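Exodeoxyribonuclease 10 (Escherichia coli, PDB 4FZX) degrades single-stranded and double-stranded DNA from the 3' end toward the 5' end as a magnesium-dependent exonuclease of the DEDDh (DnaQ) family. Local coordinates at residues Asp23-Gly27 / Lys28-Pro32; Arg41-Pro45 / Gln46-Ile50; Pro62-Glu65 / Asp66-His70; Glu95-Thr99 / Met100-Arg104. All blocks are in the same frame, centred on the assembly; numbering follows the deposited sequence.

In the fold
Read from the N terminus, the four contacts come in series; none nests in or crosses another. Contact 1 closes the two-residue turn of the hairpin between strands 16-25 and 28-36, at the outer side of the mixed sheet. After strand 28-36 the chain runs to contact 2, where a loop becomes helix 45-51 against the DNA, on the opposite side of the chain's centre from contact 1. Contact 3 is the short helical turn 64-67, packed on strands 16-25 and 28-36. Contact 4, at the other outermost strand of the sheet, turns strand 95-98 into helix 99-106, which again meets DNA. Contacts 1 and 4 thus share one sheet.

Contact 1 of 4, residues Asp23-Gly27 / Lys28-Pro32; sequences DVIDG and KIVNP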
loop_
_atom_site.group_PDB
_atom_site.type_symbol
_atom_site.label_atom_id
_atom_site.label_comp_id
_atom_site.label_asym_id
_atom_site.label_seq_id
_atom_site.Cartn_x
_atom_site.Cartn_y
_atom_site.Cartn_z
ATOM N N ASP C 23 -12.119 1.372 36.413
ATOM C CA ASP C 23 -10.769 0.921 36.117
ATOM C C ASP C 23 -10.834 -0.499 35.607
ATOM O O ASP C 23 -11.647 -1.308 36.082
ATOM C CB ASP C 23 -9.870 1.020 37.364
ATOM C CG ASP C 23 -9.691 2.457 37.855
ATOM O OD1 ASP C 23 -9.957 3.401 37.085
ATOM O OD2 ASP C 23 -9.330 2.652 39.037
ATOM N N VAL C 24 -10.031 -0.789 34.592
ATOM C CA VAL C 24 -9.845 -2.159 34.140
ATOM C C VAL C 24 -8.486 -2.664 34.610
ATOM O O VAL C 24 -7.456 -2.073 34.300
ATOM C CB VAL C 24 -9.979 -2.285 32.597
ATOM C CG1 VAL C 24 -9.665 -3.711 32.142
ATOM C CG2 VAL C 24 -11.394 -1.878 32.142
ATOM N N ILE C 25 -8.515 -3.678 35.467
ATOM C CA ILE C 25 -7.306 -4.280 36.039
ATOM C C ILE C 25 -7.437 -5.794 35.865
ATOM O O ILE C 25 -8.372 -6.393 36.381
ATOM C CB ILE C 25 -7.179 -3.971 37.573
ATOM C CG1 ILE C 25 -7.423 -2.479 37.859
ATOM C CG2 ILE C 25 -5.807 -4.431 38.117
ATOM C CD1 ILE C 25 -7.158 -2.045 39.307
ATOM N N ASP C 26 -6.532 -6.397 35.098
ATOM C CA ASP C 26 -6.490 -7.853 34.977
ATOM C C ASP C 26 -7.814 -8.373 34.451
ATOM O O ASP C 26 -8.381 -9.325 34.989
ATOM C CB ASP C 26 -6.162 -8.500 36.330
ATOM C CG ASP C 26 -4.724 -8.188 36.808
ATOM O OD1 ASP C 26 -3.829 -7.964 35.951
ATOM O OD2 ASP C 26 -4.497 -8.171 38.045
ATOM N N GLY C 27 -8.331 -7.701 33.428
ATOM C CA GLY C 27 -9.572 -8.101 32.780
ATOM C C GLY C 27 -10.823 -7.969 33.633
ATOM O O GLY C 27 -11.889 -8.461 33.258
ATOM N N LYS C 28 -10.718 -7.261 34.753
ATOM C CA LYS C 28 -11.883 -7.003 35.596
ATOM C C LYS C 28 -12.174 -5.523 35.710
ATOM O O LYS C 28 -11.268 -4.706 35.612
ATOM C CB LYS C 28 -11.677 -7.606 36.981
ATOM C CG LYS C 28 -11.398 -9.105 36.948
ATOM C CD LYS C 28 -11.839 -9.786 38.225
ATOM C CE LYS C 28 -12.191 -11.251 37.972
ATOM N NZ LYS C 28 -10.957 -12.086 37.912
ATOM N N ILE C 29 -13.444 -5.191 35.940
ATOM C CA ILE C 29 -13.884 -3.804 36.115
ATOM C C ILE C 29 -14.147 -3.452 37.566
ATOM O O ILE C 29 -15.044 -4.008 38.187
ATOM C CB ILE C 29 -15.170 -3.509 35.332
ATOM C CG1 ILE C 29 -15.043 -3.995 33.886
ATOM C CG2 ILE C 29 -15.480 -2.006 35.368
ATOM C CD1 ILE C 29 -16.362 -4.002 33.138
ATOM N N VAL C 30 -13.440 -2.445 38.070
ATOM C CA VAL C 30 -13.469 -2.126 39.488
ATOM C C VAL C 30 -13.399 -0.617 39.711
ATOM O O VAL C 30 -13.178 0.145 38.764
ATOM C CB VAL C 30 -12.294 -2.795 40.231
ATOM C CG1 VAL C 30 -12.386 -4.321 40.120
ATOM C CG2 VAL C 30 -10.969 -2.284 39.692
ATOM N N ASN C 31 -13.635 -0.193 40.951
ATOM C CA ASN C 31 -13.418 1.201 41.357
ATOM C C ASN C 31 -14.297 2.192 40.574
ATOM O O ASN C 31 -13.800 3.168 40.026
ATOM C CB ASN C 31 -11.923 1.572 41.247
ATOM C CG ASN C 31 -11.582 2.914 41.923
ATOM O OD1 ASN C 31 -12.175 3.288 42.937
ATOM N ND2 ASN C 31 -10.600 3.623 41.369
ATOM N N PRO C 32 -15.614 1.964 40.572
ATOM C CA PRO C 32 -16.566 2.897 39.948
ATOM C C PRO C 32 -16.632 4.260 40.650
ATOM O O PRO C 32 -16.616 4.339 41.870
ATOM C CB PRO C 32 -17.910 2.172 40.080
ATOM C CG PRO C 32 -17.727 1.270 41.283
ATOM C CD PRO C 32 -16.295 0.809 41.189
HETATM O O HOH W 1 -12.498 4.696 38.310
#
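D23 pairs with V30 as an antiparallel hydrogen-bonded pair: D23 N gives to V30 O at 2.9 Å, and V30 N returns the bond to D23 O. The D23 side chain adds a third tie. Its carboxylate lies alongside the amide of N31, both pointing the same way with planes 62° apart, and N31 ND2 reaches D23 OD2 at 2.8 Å. The bond is straight at the hydrogen and lies in the amide's own plane, but it meets OD2 from above the carboxylate plane. A water links OD1, weakly, to N31 O. Outside the hairpin, R3 makes a salt bridge to OD1. With an alanine here, R3 is likely to lose a charged mate and the N31 amide to be freer to turn. V24 faces I29 in a non-hydrogen-bonded pair, with the V24 CA hydrogen directed at K28 O (CA to O 3.3 Å). I25 returns to the hydrogen-bonded pattern: I25 N gives to K28 O at 2.9 Å, and K28 N to I25 O at 3.0 Å. The I25 chain carries CG1 anti to the carbonyl carbon (chi1 -47°), which brings CD1 across V30 CG2 at 3.8 Å. D26 and G27 form the corner of a type I' turn, which requires positive phi at both. D23, I25, K28 and V30 share one face of the hairpin, where M1 touches D23 and I25. V24 and I29 lie on the other face and pack on I148 of helix 136-154, while V24 bonds through its backbone to L2 of strand 2-9.

Contact 2 of 4, residues Arg41-Pro45 / Gln46-Ile50; sequences RPISP and QAMAI. With nucleotides of chain A.
A serine N-cap starts the helix 45-51 that meets a guanine of the bound DNA. S44 OG accepts from A47 N at 3.1 Å, a capping bond made possible because OG stands between the backbone N and the carbonyl carbon (chi1 77°), turned back over the first helical turn. The same hydroxyl is also hydrogen-bonded to C10 O, so it links the helix start to a neighbouring loop. S44 O takes the next amide, M48 N, at 2.8 Å and nearly along the C=O axis. One residue on, A49 N makes only a weak bond to P45 O. On the protein side, I43 CG2 rests on M48 CB at 3.8 Å, the two side chains crossing at about a right angle, while I43 N is held by E55. M48 is a selenomethionine, and its CE comes back toward P45 CA at 4.1 Å. On the DNA side, Q46 extends from the helix with CG anti to the backbone N (chi1 -168°), carrying OE1 to DG17 of chain A. Q46 OE1 accepts from DG17 N2 at 2.8 Å and, weakly, from DG17 N1 at 3.1 Å, a fork across two neighbouring donors of the base. I50 CD1 lies 3.4 Å from DG17 C5, and A47 CB approaches the sugar. The arrangement is a capped, short helix that meets one nucleotide through Q46 at the base edge, I50 on base carbons and A47 at the sugar.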
loop_
_atom_site.group_PDB
_atom_site.type_symbol
_atom_site.label_atom_id
_atom_site.label_comp_id
_atom_site.label_asym_id
_atom_site.label_seq_id
_atom_site.Cartn_x
_atom_site.Cartn_y
_atom_site.Cartn_z
ATOM N N ARG C 41 -22.555 26.381 31.447
ATOM C CA ARG C 41 -23.443 26.908 30.423
ATOM C C ARG C 41 -24.755 26.138 30.437
ATOM O O ARG C 41 -24.834 25.070 31.044
ATOM C CB ARG C 41 -22.783 26.808 29.047
ATOM C CG ARG C 41 -22.819 25.409 28.451
ATOM C CD ARG C 41 -21.864 25.297 27.280
ATOM N NE ARG C 41 -20.481 25.451 27.711
ATOM C CZ ARG C 41 -19.440 25.467 26.888
ATOM N NH1 ARG C 41 -19.624 25.311 25.576
ATOM N NH2 ARG C 41 -18.214 25.613 27.380
ATOM N N PRO C 42 -25.789 26.668 29.756
ATOM C CA PRO C 42 -27.083 25.991 29.752
ATOM C C PRO C 42 -27.012 24.648 29.027
ATOM O O PRO C 42 -26.266 24.501 28.061
ATOM C CB PRO C 42 -28.002 26.964 28.983
ATOM C CG PRO C 42 -27.201 28.255 28.832
ATOM C CD PRO C 42 -25.768 27.832 28.852
ATOM N N ILE C 43 -27.810 23.686 29.475
ATOM C CA ILE C 43 -27.931 22.409 28.787
ATOM C C ILE C 43 -28.852 22.561 27.571
ATOM O O ILE C 43 -30.012 22.967 27.711
ATOM C CB ILE C 43 -28.537 21.348 29.716
ATOM C CG1 ILE C 43 -27.699 21.193 30.981
ATOM C CG2 ILE C 43 -28.727 20.019 28.988
ATOM C CD1 ILE C 43 -28.457 20.542 32.112
ATOM N N SER C 44 -28.361 22.181 26.398
ATOM C CA SER C 44 -29.169 22.240 25.180
ATOM C C SER C 44 -30.223 21.142 25.144
ATOM O O SER C 44 -29.998 20.048 25.640
ATOM C CB SER C 44 -28.281 22.147 23.944
ATOM O OG SER C 44 -27.857 20.809 23.722
ATOM N N PRO C 45 -31.373 21.423 24.520
ATOM C CA PRO C 45 -32.447 20.424 24.483
ATOM C C PRO C 45 -32.055 19.172 23.702
ATOM O O PRO C 45 -32.548 18.082 23.983
ATOM C CB PRO C 45 -33.606 21.162 23.777
ATOM C CG PRO C 45 -33.014 22.451 23.245
ATOM C CD PRO C 45 -31.840 22.762 24.108
ATOM N N GLN C 46 -31.174 19.332 22.723
ATOM C CA GLN C 46 -30.661 18.213 21.976
ATOM C C GLN C 46 -29.825 17.292 22.885
ATOM O O GLN C 46 -30.007 16.082 22.881
ATOM C CB GLN C 46 -29.846 18.722 20.777
ATOM C CG GLN C 46 -29.489 17.665 19.735
ATOM C CD GLN C 46 -28.981 18.275 18.404
ATOM O OE1 GLN C 46 -27.964 18.989 18.368
ATOM N NE2 GLN C 46 -29.683 17.971 17.310
ATOM N N ALA C 47 -28.963 17.880 23.709
ATOM C CA ALA C 47 -28.179 17.114 24.688
ATOM C C ALA C 47 -29.086 16.537 25.785
ATOM O O ALA C 47 -28.944 15.383 26.191
ATOM C CB ALA C 47 -27.073 18.013 25.317
HETATM N N MSE C 48 -30.024 17.340 26.261
HETATM C CA MSE C 48 -30.920 16.866 27.307
HETATM C C MSE C 48 -31.800 15.691 26.845
HETATM O O MSE C 48 -32.231 14.872 27.666
HETATM C CB MSE C 48 -31.773 17.994 27.872
HETATM C CG MSE C 48 -32.426 17.627 29.202
HETATM SE SE MSE C 48 -33.539 19.043 29.942
HETATM C CE MSE C 48 -34.050 19.982 28.278
ATOM N N ALA C 49 -32.015 15.580 25.534
ATOM C CA ALA C 49 -32.840 14.505 24.991
ATOM C C ALA C 49 -32.073 13.203 24.964
ATOM O O ALA C 49 -32.667 12.111 24.940
ATOM C CB ALA C 49 -33.333 14.854 23.588
ATOM N N ILE C 50 -30.749 13.326 24.919
ATOM C CA ILE C 50 -29.863 12.180 24.937
ATOM C C ILE C 50 -29.589 11.677 26.367
ATOM O O ILE C 50 -29.828 10.512 26.661
ATOM C CB ILE C 50 -28.531 12.489 24.192
ATOM C CG1 ILE C 50 -28.805 12.756 22.705
ATOM C CG2 ILE C 50 -27.555 11.345 24.363
ATOM C CD1 ILE C 50 -27.630 13.379 21.945
ATOM P P DG A 17 -21.438 10.485 23.912
ATOM O OP1 DG A 17 -21.198 9.976 25.275
ATOM O OP2 DG A 17 -22.268 9.682 22.994
ATOM O "O5'" DG A 17 -22.025 11.957 23.979
ATOM C "C5'" DG A 17 -21.424 12.898 24.846
ATOM C "C4'" DG A 17 -22.285 14.130 25.027
ATOM O "O4'" DG A 17 -22.260 14.876 23.804
ATOM C "C3'" DG A 17 -23.761 13.900 25.327
ATOM O "O3'" DG A 17 -23.918 13.780 26.730
ATOM C "C2'" DG A 17 -24.401 15.190 24.813
ATOM C "C1'" DG A 17 -23.493 15.546 23.640
ATOM N N9 DG A 17 -24.004 15.079 22.372
ATOM C C8 DG A 17 -23.803 13.838 21.818
ATOM N N7 DG A 17 -24.377 13.701 20.664
ATOM C C5 DG A 17 -24.974 14.939 20.445
ATOM C C6 DG A 17 -25.729 15.381 19.346
ATOM O O6 DG A 17 -25.998 14.738 18.321
ATOM N N1 DG A 17 -26.171 16.696 19.518
ATOM C C2 DG A 17 -25.895 17.487 20.625
ATOM N N2 DG A 17 -26.407 18.739 20.628
ATOM N N3 DG A 17 -25.188 17.068 21.672
ATOM C C4 DG A 17 -24.770 15.791 21.498
#

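Contact 3 of 4, residues Pro62-Glu65 / Asp66-His70; sequences PWIE and DVIPH
W63 and D66 run side by side and point the same way, the indole and carboxylate planes 57° apart. Both side chains set CG anti to the carbonyl carbon, beside the backbone N, with chi1 -66° for D66. In that posture D66 OD2 reaches back to W63 N at 3.2 Å, a bent bond that meets the oxygen from above the carboxylate plane. The same D66 OD2 sits at the edge of the indole, near its plane, 3.4 Å from W63 CD1. In the backbone, D66 N answers with a weak bond to W63 O, closing the turn from both ends. I64 O then takes two amides: I68 N arrives at 2.8 Å, almost in line with the carbonyl, while V67 N at 3.0 Å comes in from well above the carbonyl plane. P62 CB also touches D66 CB and lies 3.9 Å from V67 CG2. In the two isoleucines CG1 is anti to the backbone N, and a like bend at chi2 leaves I64 CD1 4.3 Å from I68 CD1. I64 rests on I16 of strand 16-25, V67 and I68 on I19 of the same strand, and V67 also on H35. The chemistry is therefore divided: the D66 carboxylate takes up the W63 amide at the start of a weakly bonded helical turn, while aliphatic carbons seat that turn on the sheet.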
loop_
_atom_site.group_PDB
_atom_site.type_symbol
_atom_site.label_atom_id
_atom_site.label_comp_id
_atom_site.label_asym_id
_atom_site.label_seq_id
_atom_site.Cartn_x
_atom_site.Cartn_y
_atom_site.Cartn_z
ATOM N N PRO C 62 -21.236 20.358 42.290
ATOM C CA PRO C 62 -19.926 21.004 42.172
ATOM C C PRO C 62 -19.585 21.350 40.710
ATOM O O PRO C 62 -20.091 20.700 39.786
ATOM C CB PRO C 62 -18.954 19.948 42.720
ATOM C CG PRO C 62 -19.806 18.933 43.436
ATOM C CD PRO C 62 -21.167 18.994 42.852
ATOM N N TRP C 63 -18.739 22.367 40.510
ATOM C CA TRP C 63 -18.173 22.658 39.185
ATOM C C TRP C 63 -17.207 21.561 38.767
ATOM O O TRP C 63 -16.728 20.813 39.617
ATOM C CB TRP C 63 -17.429 23.995 39.191
ATOM C CG TRP C 63 -18.244 25.162 39.698
ATOM C CD1 TRP C 63 -18.058 25.841 40.875
ATOM C CD2 TRP C 63 -19.288 25.855 38.998
ATOM N NE1 TRP C 63 -18.949 26.881 40.969
ATOM C CE2 TRP C 63 -19.702 26.931 39.827
ATOM C CE3 TRP C 63 -19.914 25.675 37.758
ATOM C CZ2 TRP C 63 -20.736 27.797 39.474
ATOM C CZ3 TRP C 63 -20.939 26.550 37.394
ATOM C CH2 TRP C 63 -21.324 27.616 38.246
ATOM N N ILE C 64 -16.924 21.459 37.469
ATOM C CA ILE C 64 -16.015 20.422 36.974
ATOM C C ILE C 64 -14.631 20.492 37.645
ATOM O O ILE C 64 -14.051 19.459 37.986
ATOM C CB ILE C 64 -15.892 20.414 35.408
ATOM C CG1 ILE C 64 -15.053 19.231 34.923
ATOM C CG2 ILE C 64 -15.315 21.723 34.866
ATOM C CD1 ILE C 64 -15.563 17.881 35.374
ATOM N N GLU C 65 -14.137 21.714 37.851
ATOM C CA GLU C 65 -12.846 21.953 38.504
ATOM C C GLU C 65 -12.781 21.320 39.892
ATOM O O GLU C 65 -11.736 20.823 40.307
ATOM C CB GLU C 65 -12.583 23.459 38.613
ATOM C CG GLU C 65 -12.241 24.117 37.291
ATOM C CD GLU C 65 -13.476 24.459 36.445
ATOM O OE1 GLU C 65 -13.291 24.771 35.238
ATOM O OE2 GLU C 65 -14.617 24.412 36.979
ATOM N N ASP C 66 -13.913 21.327 40.588
ATOM C CA ASP C 66 -14.013 20.847 41.959
ATOM C C ASP C 66 -13.931 19.327 42.000
ATOM O O ASP C 66 -13.603 18.740 43.027
ATOM C CB ASP C 66 -15.354 21.285 42.571
ATOM C CG ASP C 66 -15.474 22.808 42.727
ATOM O OD1 ASP C 66 -14.432 23.482 42.903
ATOM O OD2 ASP C 66 -16.630 23.313 42.719
ATOM N N VAL C 67 -14.259 18.694 40.883
ATOM C CA VAL C 67 -14.599 17.274 40.867
ATOM C C VAL C 67 -13.520 16.503 40.107
ATOM O O VAL C 67 -13.136 15.389 40.486
ATOM C CB VAL C 67 -16.042 17.071 40.254
ATOM C CG1 VAL C 67 -16.069 15.993 39.221
ATOM C CG2 VAL C 67 -17.082 16.837 41.367
ATOM N N ILE C 68 -12.913 17.173 39.136
ATOM C CA ILE C 68 -11.929 16.521 38.267
ATOM C C ILE C 68 -10.722 15.896 38.991
ATOM O O ILE C 68 -10.269 14.816 38.602
ATOM C CB ILE C 68 -11.505 17.405 37.060
ATOM C CG1 ILE C 68 -10.962 16.533 35.929
ATOM C CG2 ILE C 68 -10.501 18.463 37.466
ATOM C CD1 ILE C 68 -11.965 15.496 35.416
ATOM N N PRO C 69 -10.268 16.507 40.108
ATOM C CA PRO C 69 -9.077 15.922 40.750
ATOM C C PRO C 69 -9.277 14.499 41.267
ATOM O O PRO C 69 -8.319 13.743 41.330
ATOM C CB PRO C 69 -8.775 16.891 41.901
ATOM C CG PRO C 69 -9.439 18.195 41.473
ATOM C CD PRO C 69 -10.693 17.749 40.774
ATOM N N HIS C 70 -10.522 14.099 41.509
ATOM C CA HIS C 70 -10.818 12.730 41.967
ATOM C C HIS C 70 -10.538 11.676 40.916
ATOM O O HIS C 70 -10.386 10.497 41.231
ATOM C CB HIS C 70 -12.273 12.621 42.410
ATOM C CG HIS C 70 -12.625 13.537 43.538
ATOM N ND1 HIS C 70 -13.698 14.398 43.489
ATOM C CD2 HIS C 70 -12.027 13.744 44.737
ATOM C CE1 HIS C 70 -13.745 15.102 44.604
ATOM N NE2 HIS C 70 -12.742 14.724 45.378
#

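Contact 4 of 4, residues Glu95-Thr99 / Met100-Arg104; sequences EWICT and MKLAR. With nucleotides of chain A; nucleotides of chain B.
A cysteine sulfur caps the helix that follows strand 95-98: C98 SG accepts from K101 N at 3.6 Å, a nearly straight bond (170°). The sulfur lies anti to the C98 backbone N (chi1 -176°), which also lays C98 SG against M100 CB at 3.6 Å. C98 O then receives L102 N at 3.1 Å, and T99 O receives A103 N at 2.9 Å. I97 CG2 meets L102 CD1 at 3.6 Å, tying strand to helix through hydrocarbon. Replacing C98 by alanine would probably take the cap from K101 N and open a gap beside M100 CB. On the DNA side, the end of M100, a selenomethionine, lies near the sugar of DG15 of chain A, though its exact placement is doubtful. OP1 of DT5 of chain B sits over one face of the R104 guanidinium, 3.4 Å from R104 NH2, while Y112 makes a cation-pi contact with R104. K101 NZ reaches a DNA phosphate by a salt bridge. Within the fold, strand 95-98 pairs with strand 76-79, T99 hydrogen-bonds to H80 and packs on helix 136-154, L102 touches I150 of that helix, and C98 rests on A82 of helix 82-88.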
loop_
_atom_site.group_PDB
_atom_site.type_symbol
_atom_site.label_atom_id
_atom_site.label_comp_id
_atom_site.label_asym_id
_atom_site.label_seq_id
_atom_site.Cartn_x
_atom_site.Cartn_y
_atom_site.Cartn_z
ATOM N N GLU C 95 -2.104 9.439 29.500
ATOM C CA GLU C 95 -2.142 9.327 28.043
ATOM C C GLU C 95 -3.503 8.744 27.625
ATOM O O GLU C 95 -4.089 7.944 28.346
ATOM C CB GLU C 95 -1.002 8.415 27.561
ATOM C CG GLU C 95 -0.408 8.795 26.212
ATOM C CD GLU C 95 0.508 10.018 26.290
ATOM O OE1 GLU C 95 0.659 10.710 25.260
ATOM O OE2 GLU C 95 1.056 10.298 27.383
ATOM N N TRP C 96 -4.002 9.162 26.471
ATOM C CA TRP C 96 -5.334 8.783 26.050
ATOM C C TRP C 96 -5.321 7.568 25.142
ATOM O O TRP C 96 -4.437 7.407 24.286
ATOM C CB TRP C 96 -6.045 9.940 25.361
ATOM C CG TRP C 96 -6.516 10.992 26.296
ATOM C CD1 TRP C 96 -5.849 12.137 26.646
ATOM C CD2 TRP C 96 -7.765 11.020 27.009
ATOM N NE1 TRP C 96 -6.609 12.874 27.523
ATOM C CE2 TRP C 96 -7.775 12.198 27.786
ATOM C CE3 TRP C 96 -8.869 10.157 27.075
ATOM C CZ2 TRP C 96 -8.859 12.552 28.592
ATOM C CZ3 TRP C 96 -9.933 10.495 27.903
ATOM C CH2 TRP C 96 -9.932 11.691 28.629
ATOM N N ILE C 97 -6.308 6.705 25.348
ATOM C CA ILE C 97 -6.575 5.602 24.445
ATOM C C ILE C 97 -8.008 5.718 23.932
ATOM O O ILE C 97 -8.937 6.004 24.702
ATOM C CB ILE C 97 -6.349 4.261 25.140
ATOM C CG1 ILE C 97 -4.843 4.031 25.342
ATOM C CG2 ILE C 97 -6.965 3.123 24.344
ATOM C CD1 ILE C 97 -4.507 2.962 26.387
ATOM N N CYS C 98 -8.170 5.599 22.618
ATOM C CA CYS C 98 -9.493 5.697 22.014
ATOM C C CYS C 98 -10.008 4.331 21.558
ATOM O O CYS C 98 -9.417 3.712 20.691
ATOM C CB CYS C 98 -9.465 6.663 20.835
ATOM S SG CYS C 98 -11.093 6.926 20.117
ATOM N N THR C 99 -11.098 3.856 22.153
ATOM C CA THR C 99 -11.663 2.566 21.753
ATOM C C THR C 99 -12.333 2.608 20.389
ATOM O O THR C 99 -12.502 1.575 19.740
ATOM C CB THR C 99 -12.634 1.996 22.779
ATOM O OG1 THR C 99 -13.595 2.993 23.162
ATOM C CG2 THR C 99 -11.882 1.478 23.998
HETATM N N MSE C 100 -12.647 3.805 19.922
HETATM C CA MSE C 100 -13.209 3.961 18.592
HETATM C C MSE C 100 -12.166 3.696 17.526
HETATM O O MSE C 100 -12.390 2.924 16.596
HETATM C CB MSE C 100 -13.800 5.359 18.409
HETATM C CG MSE C 100 -14.568 5.508 17.113
HETATM SE SE MSE C 100 -15.066 7.371 16.771
HETATM C CE MSE C 100 -16.575 7.430 17.974
ATOM N N LYS C 101 -11.028 4.358 17.655
ATOM C CA LYS C 101 -9.917 4.106 16.767
ATOM C C LYS C 101 -9.527 2.645 16.848
ATOM O O LYS C 101 -9.206 2.034 15.839
ATOM C CB LYS C 101 -8.726 4.990 17.131
ATOM C CG LYS C 101 -8.912 6.442 16.736
ATOM C CD LYS C 101 -7.841 7.331 17.337
ATOM C CE LYS C 101 -7.666 8.598 16.524
ATOM N NZ LYS C 101 -6.747 8.393 15.356
ATOM N N LEU C 102 -9.504 2.096 18.057
ATOM C CA LEU C 102 -9.110 0.701 18.206
ATOM C C LEU C 102 -10.074 -0.238 17.472
ATOM O O LEU C 102 -9.650 -1.146 16.760
ATOM C CB LEU C 102 -8.998 0.313 19.681
ATOM C CG LEU C 102 -7.903 1.021 20.485
ATOM C CD1 LEU C 102 -7.905 0.569 21.942
ATOM C CD2 LEU C 102 -6.535 0.807 19.848
ATOM N N ALA C 103 -11.369 -0.006 17.637
ATOM C CA ALA C 103 -12.386 -0.869 17.034
ATOM C C ALA C 103 -12.290 -0.863 15.510
ATOM O O ALA C 103 -12.341 -1.908 14.871
ATOM C CB ALA C 103 -13.773 -0.429 17.474
ATOM N N ARG C 104 -12.131 0.328 14.951
ATOM C CA ARG C 104 -12.016 0.524 13.515
ATOM C C ARG C 104 -10.782 -0.153 12.937
ATOM O O ARG C 104 -10.818 -0.672 11.816
ATOM C CB ARG C 104 -11.967 2.023 13.188
ATOM C CG ARG C 104 -13.277 2.750 13.420
ATOM C CD ARG C 104 -13.234 4.135 12.796
ATOM N NE ARG C 104 -13.493 4.091 11.358
ATOM C CZ ARG C 104 -13.512 5.160 10.559
ATOM N NH1 ARG C 104 -13.266 6.374 11.046
ATOM N NH2 ARG C 104 -13.773 5.012 9.267
ATOM P P DG A 15 -21.813 7.130 13.264
ATOM O OP1 DG A 15 -22.201 5.732 13.502
ATOM O OP2 DG A 15 -22.871 8.146 13.067
ATOM O "O5'" DG A 15 -20.889 7.597 14.482
ATOM C "C5'" DG A 15 -19.830 6.758 14.924
ATOM C "C4'" DG A 15 -18.918 7.516 15.868
ATOM O "O4'" DG A 15 -18.155 8.520 15.146
ATOM C "C3'" DG A 15 -19.634 8.268 16.979
ATOM O "O3'" DG A 15 -19.734 7.405 18.090
ATOM C "C2'" DG A 15 -18.685 9.421 17.275
ATOM C "C1'" DG A 15 -18.027 9.691 15.926
ATOM N N9 DG A 15 -18.695 10.745 15.180
ATOM C C8 DG A 15 -19.941 10.673 14.615
ATOM N N7 DG A 15 -20.270 11.761 13.968
ATOM C C5 DG A 15 -19.165 12.590 14.106
ATOM C C6 DG A 15 -18.967 13.899 13.621
ATOM O O6 DG A 15 -19.754 14.571 12.934
ATOM N N1 DG A 15 -17.717 14.411 13.991
ATOM C C2 DG A 15 -16.780 13.708 14.743
ATOM N N2 DG A 15 -15.635 14.361 15.039
ATOM N N3 DG A 15 -16.979 12.470 15.212
ATOM C C4 DG A 15 -18.185 11.983 14.848
ATOM P P DT B 5 -9.526 4.668 7.487
ATOM O OP1 DT B 5 -10.460 4.799 8.624
ATOM O OP2 DT B 5 -8.627 3.496 7.437
ATOM O "O5'" DT B 5 -10.331 4.724 6.096
ATOM C "C5'" DT B 5 -11.701 5.151 6.066
ATOM C "C4'" DT B 5 -12.146 5.488 4.643
ATOM O "O4'" DT B 5 -12.175 6.932 4.444
ATOM C "C3'" DT B 5 -11.293 4.932 3.511
ATOM O "O3'" DT B 5 -12.160 4.425 2.516
ATOM C "C2'" DT B 5 -10.540 6.156 2.997
ATOM C "C1'" DT B 5 -11.602 7.232 3.185
ATOM N N1 DT B 5 -11.090 8.641 3.239
ATOM C C2 DT B 5 -11.854 9.649 2.685
ATOM O O2 DT B 5 -12.906 9.452 2.107
ATOM N N3 DT B 5 -11.319 10.908 2.798
ATOM C C4 DT B 5 -10.133 11.256 3.420
ATOM O O4 DT B 5 -9.753 12.423 3.473
ATOM C C5 DT B 5 -9.389 10.157 4.003
ATOM C C7 DT B 5 -8.080 10.421 4.702
ATOM C C6 DT B 5 -9.897 8.921 3.885
#